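Local coordinates for alpha-glucosidase (Pseudoalteromonas sp. K8, PDB 5HQA), which hydrolyses alpha-glucosidic linkages as a chloride-activated, calcium-containing glycoside hydrolase of family 97, at residues W70-Q74 and D553-S557; L517-V521 and F546-V550. All blocks are in the same frame, centred on the assembly; numbering follows the deposited sequence. Where two conformers were deposited one is given.

Contact 1. Residues W70-Q74 and D553-S557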
ATOM      1  N   TRP A  70      10.773  -5.666 -10.261  1.00 15.45           N
ATOM      2  CA  TRP A  70      10.573  -6.337  -8.987  1.00 15.17           C
ATOM      3  C   TRP A  70       9.078  -6.302  -8.740  1.00 15.50           C
ATOM      4  O   TRP A  70       8.365  -5.483  -9.323  1.00 15.79           O
ATOM      5  CB  TRP A  70      11.315  -5.644  -7.838  1.00 15.31           C
ATOM      6  CG  TRP A  70      10.989  -4.174  -7.742  1.00 14.81           C
ATOM      7  CD1 TRP A  70      11.693  -3.144  -8.302  1.00 17.49           C
ATOM      8  CD2 TRP A  70       9.877  -3.575  -7.062  1.00 15.57           C
ATOM      9  NE1 TRP A  70      11.092  -1.940  -8.006  1.00 14.71           N
ATOM     10  CE2 TRP A  70       9.975  -2.177  -7.248  1.00 14.70           C
ATOM     11  CE3 TRP A  70       8.813  -4.080  -6.307  1.00 13.72           C
ATOM     12  CZ2 TRP A  70       9.048  -1.281  -6.707  1.00 14.11           C
ATOM     13  CZ3 TRP A  70       7.896  -3.190  -5.773  1.00 12.96           C
ATOM     14  CH2 TRP A  70       8.022  -1.806  -5.971  1.00 13.80           C
ATOM     15  N   GLY A  71       8.590  -7.177  -7.879  1.00 14.74           N
ATOM     16  CA  GLY A  71       7.170  -7.162  -7.610  1.00 13.58           C
ATOM     17  C   GLY A  71       6.686  -8.455  -6.986  1.00 16.95           C
ATOM     18  O   GLY A  71       7.471  -9.304  -6.555  1.00 14.32           O
ATOM     19  N   GLU A  72       5.359  -8.562  -6.938  1.00 13.57           N
ATOM     20  CA  GLU A  72       4.661  -9.744  -6.461  1.00 14.12           C
ATOM     21  C   GLU A  72       4.512 -10.796  -7.553  1.00 14.23           C
ATOM     22  O   GLU A  72       4.158 -11.943  -7.258  1.00 15.69           O
ATOM     23  CB  GLU A  72       3.288  -9.332  -5.910  1.00 12.42           C
ATOM     24  CG  GLU A  72       2.290  -8.795  -6.957  1.00 12.14           C
ATOM     25  CD  GLU A  72       2.432  -7.299  -7.279  1.00 19.59           C
ATOM     26  OE1 GLU A  72       3.504  -6.858  -7.759  1.00 15.63           O
ATOM     27  OE2 GLU A  72       1.439  -6.559  -7.071  1.00 18.53           O
ATOM     28  N   ARG A  73       4.779 -10.431  -8.801  1.00 13.67           N
ATOM     29  CA  ARG A  73       4.857 -11.383  -9.895  1.00 14.26           C
ATOM     30  C   ARG A  73       5.750 -10.771 -10.961  1.00 15.47           C
ATOM     31  O   ARG A  73       5.838  -9.545 -11.084  1.00 16.51           O
ATOM     32  CB  ARG A  73       3.473 -11.742 -10.463  1.00 13.97           C
ATOM     33  CG  ARG A  73       2.676 -10.562 -11.004  1.00 15.90           C
ATOM     34  CD  ARG A  73       1.265 -11.000 -11.437  1.00 17.63           C
ATOM     35  NE  ARG A  73       0.658 -11.891 -10.450  1.00 20.29           N
ATOM     36  CZ  ARG A  73      -0.107 -11.489  -9.443  1.00 19.08           C
ATOM     37  NH1 ARG A  73      -0.599 -12.375  -8.592  1.00 21.93           N
ATOM     38  NH2 ARG A  73      -0.387 -10.207  -9.283  1.00 17.13           N
ATOM     39  N   GLN A  74       6.423 -11.639 -11.717  1.00 15.24           N
ATOM     40  CA  GLN A  74       7.378 -11.178 -12.713  1.00 15.73           C
ATOM     41  C   GLN A  74       6.689 -10.726 -13.996  1.00 17.94           C
ATOM     42  O   GLN A  74       7.043  -9.680 -14.555  1.00 18.24           O
ATOM     43  CB  GLN A  74       8.377 -12.290 -13.006  1.00 16.52           C
ATOM     44  CG  GLN A  74       9.288 -12.014 -14.175  1.00 20.12           C
ATOM     45  CD  GLN A  74      10.434 -12.996 -14.215  1.00 29.03           C
ATOM     46  OE1 GLN A  74      10.575 -13.833 -13.320  1.00 29.73           O
ATOM     47  NE2 GLN A  74      11.268 -12.897 -15.243  1.00 31.89           N
ATOM     48  N   ASP A 553      10.781 -10.959  -3.098  1.00 14.56           N
ATOM     49  CA  ASP A 553      10.589 -10.678  -4.512  1.00 14.63           C
ATOM     50  C   ASP A 553      10.125 -11.972  -5.162  1.00 17.04           C
ATOM     51  O   ASP A 553      10.731 -13.026  -4.951  1.00 15.91           O
ATOM     52  CB  ASP A 553      11.894 -10.168  -5.133  1.00 16.02           C
ATOM     53  CG  ASP A 553      11.694  -9.573  -6.512  1.00 20.82           C
ATOM     54  OD1 ASP A 553      12.651  -9.637  -7.313  1.00 23.67           O
ATOM     55  OD2 ASP A 553      10.594  -9.040  -6.793  1.00 18.18           O
ATOM     56  N   TRP A 554       9.045 -11.901  -5.930  1.00 14.31           N
ATOM     57  CA  TRP A 554       8.297 -13.095  -6.276  1.00 13.24           C
ATOM     58  C   TRP A 554       8.063 -13.147  -7.772  1.00 16.44           C
ATOM     59  O   TRP A 554       7.718 -12.133  -8.386  1.00 17.42           O
ATOM     60  CB  TRP A 554       6.948 -13.112  -5.547  1.00 12.69           C
ATOM     61  CG  TRP A 554       7.069 -12.861  -4.069  1.00 12.32           C
ATOM     62  CD1 TRP A 554       6.856 -11.677  -3.409  1.00 13.18           C
ATOM     63  CD2 TRP A 554       7.431 -13.818  -3.069  1.00 12.35           C
ATOM     64  NE1 TRP A 554       7.067 -11.842  -2.059  1.00 12.36           N
ATOM     65  CE2 TRP A 554       7.424 -13.148  -1.825  1.00 13.19           C
ATOM     66  CE3 TRP A 554       7.777 -15.178  -3.107  1.00 13.76           C
ATOM     67  CZ2 TRP A 554       7.732 -13.794  -0.625  1.00 12.55           C
ATOM     68  CZ3 TRP A 554       8.078 -15.823  -1.909  1.00 13.99           C
ATOM     69  CH2 TRP A 554       8.054 -15.127  -0.687  1.00 12.75           C
ATOM     70  N   GLN A 555       8.252 -14.325  -8.371  0.62 15.15           N
ATOM     71  CA  GLN A 555       7.869 -14.430  -9.772  0.62 16.71           C
ATOM     72  C   GLN A 555       6.382 -14.707  -9.948  0.62 16.02           C
ATOM     73  O   GLN A 555       5.838 -14.401 -11.015  0.62 16.35           O
ATOM     74  CB  GLN A 555       8.694 -15.494 -10.502  0.62 20.27           C
ATOM     75  CG  GLN A 555       8.774 -16.840  -9.844  0.62 24.26           C
ATOM     76  CD  GLN A 555       9.472 -17.843 -10.750  0.62 27.93           C
ATOM     77  OE1 GLN A 555       9.118 -17.964 -11.923  0.62 30.73           O
ATOM     78  NE2 GLN A 555      10.478 -18.540 -10.225  0.62 16.67           N
ATOM     79  N   GLN A 556       5.711 -15.248  -8.931  1.00 13.97           N
ATOM     80  CA  GLN A 556       4.263 -15.425  -8.987  1.00 15.01           C
ATOM     81  C   GLN A 556       3.691 -15.360  -7.576  1.00 14.85           C
ATOM     82  O   GLN A 556       4.365 -15.701  -6.604  1.00 13.22           O
ATOM     83  CB  GLN A 556       3.873 -16.750  -9.666  1.00 21.53           C
ATOM     84  CG  GLN A 556       2.373 -16.881  -9.997  1.00 26.53           C
ATOM     85  CD  GLN A 556       1.805 -15.669 -10.757  1.00 27.00           C
ATOM     86  OE1 GLN A 556       1.374 -14.683 -10.150  1.00 19.89           O
ATOM     87  NE2 GLN A 556       1.819 -15.739 -12.091  0.53 24.88           N
ATOM     88  N   SER A 557       2.450 -14.885  -7.472  1.00 14.05           N
ATOM     89  CA  SER A 557       1.716 -14.835  -6.212  1.00 13.77           C
ATOM     90  C   SER A 557       0.283 -15.277  -6.477  1.00 15.88           C
ATOM     91  O   SER A 557      -0.273 -14.981  -7.543  1.00 14.15           O
ATOM     92  CB  SER A 557       1.701 -13.421  -5.601  1.00 12.56           C
ATOM     93  OG  SER A 557       2.989 -13.004  -5.195  1.00 12.21           O
TER

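Contact 2. Residues L517-V521 and F546-V550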
ATOM      1  N   LEU A 517       5.402 -14.837  11.704  1.00 11.66           N
ATOM      2  CA  LEU A 517       6.153 -15.393  10.579  1.00 11.26           C
ATOM      3  C   LEU A 517       5.332 -15.355   9.294  1.00 12.27           C
ATOM      4  O   LEU A 517       5.854 -15.031   8.217  1.00 12.93           O
ATOM      5  CB  LEU A 517       6.574 -16.826  10.891  1.00 11.72           C
ATOM      6  CG  LEU A 517       7.458 -17.012  12.119  1.00 13.22           C
ATOM      7  CD1 LEU A 517       7.742 -18.487  12.333  1.00 13.61           C
ATOM      8  CD2 LEU A 517       8.750 -16.232  11.949  1.00 12.79           C
ATOM      9  N   ALA A 518       4.044 -15.684   9.393  1.00 13.07           N
ATOM     10  CA  ALA A 518       3.183 -15.712   8.216  1.00 11.44           C
ATOM     11  C   ALA A 518       3.123 -14.358   7.514  1.00 12.80           C
ATOM     12  O   ALA A 518       2.910 -14.303   6.294  1.00 11.54           O
ATOM     13  CB  ALA A 518       1.781 -16.161   8.624  1.00 10.65           C
ATOM     14  N   LEU A 519       3.305 -13.258   8.257  1.00 12.18           N
ATOM     15  CA  LEU A 519       3.201 -11.929   7.653  1.00 10.20           C
ATOM     16  C   LEU A 519       4.161 -11.749   6.484  1.00 12.81           C
ATOM     17  O   LEU A 519       3.881 -10.967   5.571  1.00 13.60           O
ATOM     18  CB  LEU A 519       3.474 -10.849   8.695  1.00  9.74           C
ATOM     19  CG  LEU A 519       2.505 -10.772   9.869  1.00 12.03           C
ATOM     20  CD1 LEU A 519       2.889  -9.616  10.793  1.00 11.73           C
ATOM     21  CD2 LEU A 519       1.073 -10.627   9.368  1.00 14.36           C
ATOM     22  N   TYR A 520       5.306 -12.437   6.501  1.00 10.93           N
ATOM     23  CA  TYR A 520       6.293 -12.245   5.445  1.00 10.59           C
ATOM     24  C   TYR A 520       5.802 -12.756   4.103  1.00 13.61           C
ATOM     25  O   TYR A 520       6.352 -12.371   3.065  1.00 15.20           O
ATOM     26  CB  TYR A 520       7.622 -12.921   5.830  1.00 11.67           C
ATOM     27  CG  TYR A 520       8.330 -12.146   6.918  1.00 11.38           C
ATOM     28  CD1 TYR A 520       9.217 -11.128   6.603  1.00 12.58           C
ATOM     29  CD2 TYR A 520       8.061 -12.392   8.254  1.00 11.85           C
ATOM     30  CE1 TYR A 520       9.841 -10.391   7.590  1.00 14.06           C
ATOM     31  CE2 TYR A 520       8.677 -11.655   9.252  1.00 12.38           C
ATOM     32  CZ  TYR A 520       9.567 -10.657   8.914  1.00 13.50           C
ATOM     33  OH  TYR A 520      10.174  -9.921   9.903  1.00 13.21           O
ATOM     34  N   VAL A 521       4.795 -13.625   4.093  1.00 11.50           N
ATOM     35  CA  VAL A 521       4.201 -14.072   2.849  1.00 12.38           C
ATOM     36  C   VAL A 521       2.821 -13.464   2.628  1.00 13.16           C
ATOM     37  O   VAL A 521       2.421 -13.273   1.476  1.00 14.41           O
ATOM     38  CB  VAL A 521       4.139 -15.614   2.785  1.00 11.57           C
ATOM     39  CG1 VAL A 521       3.786 -16.083   1.363  1.00 11.35           C
ATOM     40  CG2 VAL A 521       5.469 -16.212   3.230  1.00 12.12           C
ATOM     41  N   PHE A 546      12.995 -18.953   9.543  1.00 14.04           N
ATOM     42  CA  PHE A 546      12.065 -18.632   8.465  1.00 13.89           C
ATOM     43  C   PHE A 546      12.298 -17.225   7.935  1.00 16.15           C
ATOM     44  O   PHE A 546      12.265 -16.997   6.720  1.00 15.57           O
ATOM     45  CB  PHE A 546      10.610 -18.770   8.901  1.00 13.44           C
ATOM     46  CG  PHE A 546       9.657 -18.519   7.771  1.00 13.07           C
ATOM     47  CD1 PHE A 546       9.454 -19.496   6.799  1.00 14.40           C
ATOM     48  CD2 PHE A 546       9.017 -17.292   7.634  1.00 14.61           C
ATOM     49  CE1 PHE A 546       8.597 -19.264   5.720  1.00 12.87           C
ATOM     50  CE2 PHE A 546       8.162 -17.052   6.563  1.00 14.19           C
ATOM     51  CZ  PHE A 546       7.956 -18.042   5.603  1.00 13.81           C
ATOM     52  N   ILE A 547      12.520 -16.261   8.832  1.00 14.70           N
ATOM     53  CA  ILE A 547      12.769 -14.891   8.399  1.00 14.08           C
ATOM     54  C   ILE A 547      14.074 -14.812   7.617  1.00 16.95           C
ATOM     55  O   ILE A 547      14.177 -14.086   6.622  1.00 15.79           O
ATOM     56  CB  ILE A 547      12.774 -13.943   9.612  1.00 15.02           C
ATOM     57  CG1 ILE A 547      11.424 -13.998  10.324  1.00 12.39           C
ATOM     58  CG2 ILE A 547      13.091 -12.517   9.176  1.00 14.55           C
ATOM     59  CD1 ILE A 547      11.318 -13.060  11.539  1.00 15.04           C
ATOM     60  N   GLN A 548      15.091 -15.563   8.048  1.00 16.62           N
ATOM     61  CA  GLN A 548      16.339 -15.596   7.298  1.00 16.37           C
ATOM     62  C   GLN A 548      16.139 -16.178   5.910  1.00 17.24           C
ATOM     63  O   GLN A 548      16.807 -15.757   4.960  1.00 17.78           O
ATOM     64  CB  GLN A 548      17.384 -16.413   8.044  1.00 15.10           C
ATOM     65  CG  GLN A 548      17.868 -15.776   9.328  1.00 15.17           C
ATOM     66  CD  GLN A 548      18.835 -16.682  10.044  1.00 25.54           C
ATOM     67  OE1 GLN A 548      18.434 -17.503  10.863  1.00 28.72           O
ATOM     68  NE2 GLN A 548      20.113 -16.567   9.714  1.00 24.32           N
ATOM     69  N   ASP A 549      15.236 -17.154   5.775  1.00 15.85           N
ATOM     70  CA  ASP A 549      15.070 -17.838   4.496  1.00 16.83           C
ATOM     71  C   ASP A 549      14.187 -17.063   3.523  1.00 15.42           C
ATOM     72  O   ASP A 549      14.403 -17.136   2.308  1.00 17.18           O
ATOM     73  CB  ASP A 549      14.462 -19.230   4.698  1.00 16.87           C
ATOM     74  CG  ASP A 549      15.441 -20.241   5.281  1.00 20.64           C
ATOM     75  OD1 ASP A 549      16.653 -19.941   5.427  1.00 21.28           O
ATOM     76  OD2 ASP A 549      14.979 -21.367   5.574  1.00 21.42           O
ATOM     77  N   VAL A 550      13.193 -16.333   4.015  1.00 14.80           N
ATOM     78  CA  VAL A 550      12.089 -15.928   3.144  1.00 13.70           C
ATOM     79  C   VAL A 550      12.537 -14.810   2.201  1.00 15.09           C
ATOM     80  O   VAL A 550      13.207 -13.860   2.631  1.00 14.34           O
ATOM     81  CB  VAL A 550      10.855 -15.528   3.974  1.00 13.76           C
ATOM     82  CG1 VAL A 550      11.103 -14.250   4.810  1.00 13.65           C
ATOM     83  CG2 VAL A 550       9.609 -15.395   3.083  1.00 12.31           C
TER

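Contact 1. Residues W70-Q74 and D553-S557
OE1 of Q556 is gripped by two N-H groups, NE of R73 at 2.9 Å across the contact and the backbone N of its own neighbour S557. The R73 bond arrives in the carbonyl plane on a lone pair, and OE1 lies close to the guanidinium plane, with an N-H...O angle of 162°. With its chain bent at chi3 (44°), the arginine also brings NH1 to 2.8 Å from S557 O, again at the guanidinium edge, though above that carbonyl's plane. NH2 forms a salt bridge with D244. Shortened to an alanine, R73 would probably leave S557 O and the D244 carboxylate without its guanidinium, and Q556 OE1 with S557 N as its remaining donor of the two. Next to the guanidinium, S557 OG donates to E72 O at 2.6 Å in the carbonyl plane, on a lone pair, and is also hydrogen-bonded to NH1 of R572. D553 OD2 accepts a nearly straight hydrogen bond from G71 N at 2.9 Å, while G71 O receives one from W554 N at 3.1 Å. Q74 N donates to Q555 O at 2.9 Å, from above the carbonyl plane. Q555 and Q556 form a classic beta bulge opposite K573. The contact joins the loop between strands 53-67 and 75-89 of the N-terminal beta domain to the edge strand of the C-terminal sheet.

Contact 2. Residues L517-V521 and F546-V550
With CG anti to the backbone N (chi1 -177°), F546 lays its ring against L517 O and V521, while I547, its CG1 anti to the carbonyl carbon (chi1 -60°), turns CG1 and CD1 against Y520 CE2. F546 CE2 lies 3.5 Å from L517 O, and F546 CD2 is near L517 CB. At the edge of the same ring, in its plane, V521 CG2 stands 3.9 Å from F546 CZ, whereas V550 CB lies over one face, offset toward the rim. I547 packs on the outer half of the tyrosine, crossing it obliquely: I547 CD1 is 3.8 Å from Y520 CE2 and 3.7 Å from Y520 OH. I547 CG1 also meets L517 CD2 at 3.8 Å, the two aliphatic chains crossing at about a right angle. Nearer the backbone, V550 CG1 packs on Y520 CB at 3.9 Å. The phenol oxygen of this buried tyrosine is hydrogen-bonded to M529 O of strand 527-529, and K265 of strand 264-269 bonds I547 O and V550 O. From the C-terminal sheet, Y616 meets F546 edge to face and A655 touches both L517 and F546. This is apolar packing of helix 513-522 on the end of helix 541-549 in the TIM-barrel domain.

How the contacts relate
The two contacts have centres 15 Å apart and touch where W554 CZ2 of contact 1 packs 4.2 Å from Y520 O of contact 2. Helix 541-549 is followed, after a short loop, by strand 554-563, so the chain leaves contact 2 at V550 and enters contact 1 only three residues later. Contact 2 is nested within the long loop that contact 1 closes. R572 ties them further: it bonds S557 OG, makes a cation-pi contact with W554 and hydrogen-bonds V521 O. Contact 1 joins the C-terminal sheet to the N-terminal domain; contact 2 joins two helices of the barrel domain, whose side chains in turn touch that sheet. Both lie away from the calcium site and the acarbose pocket.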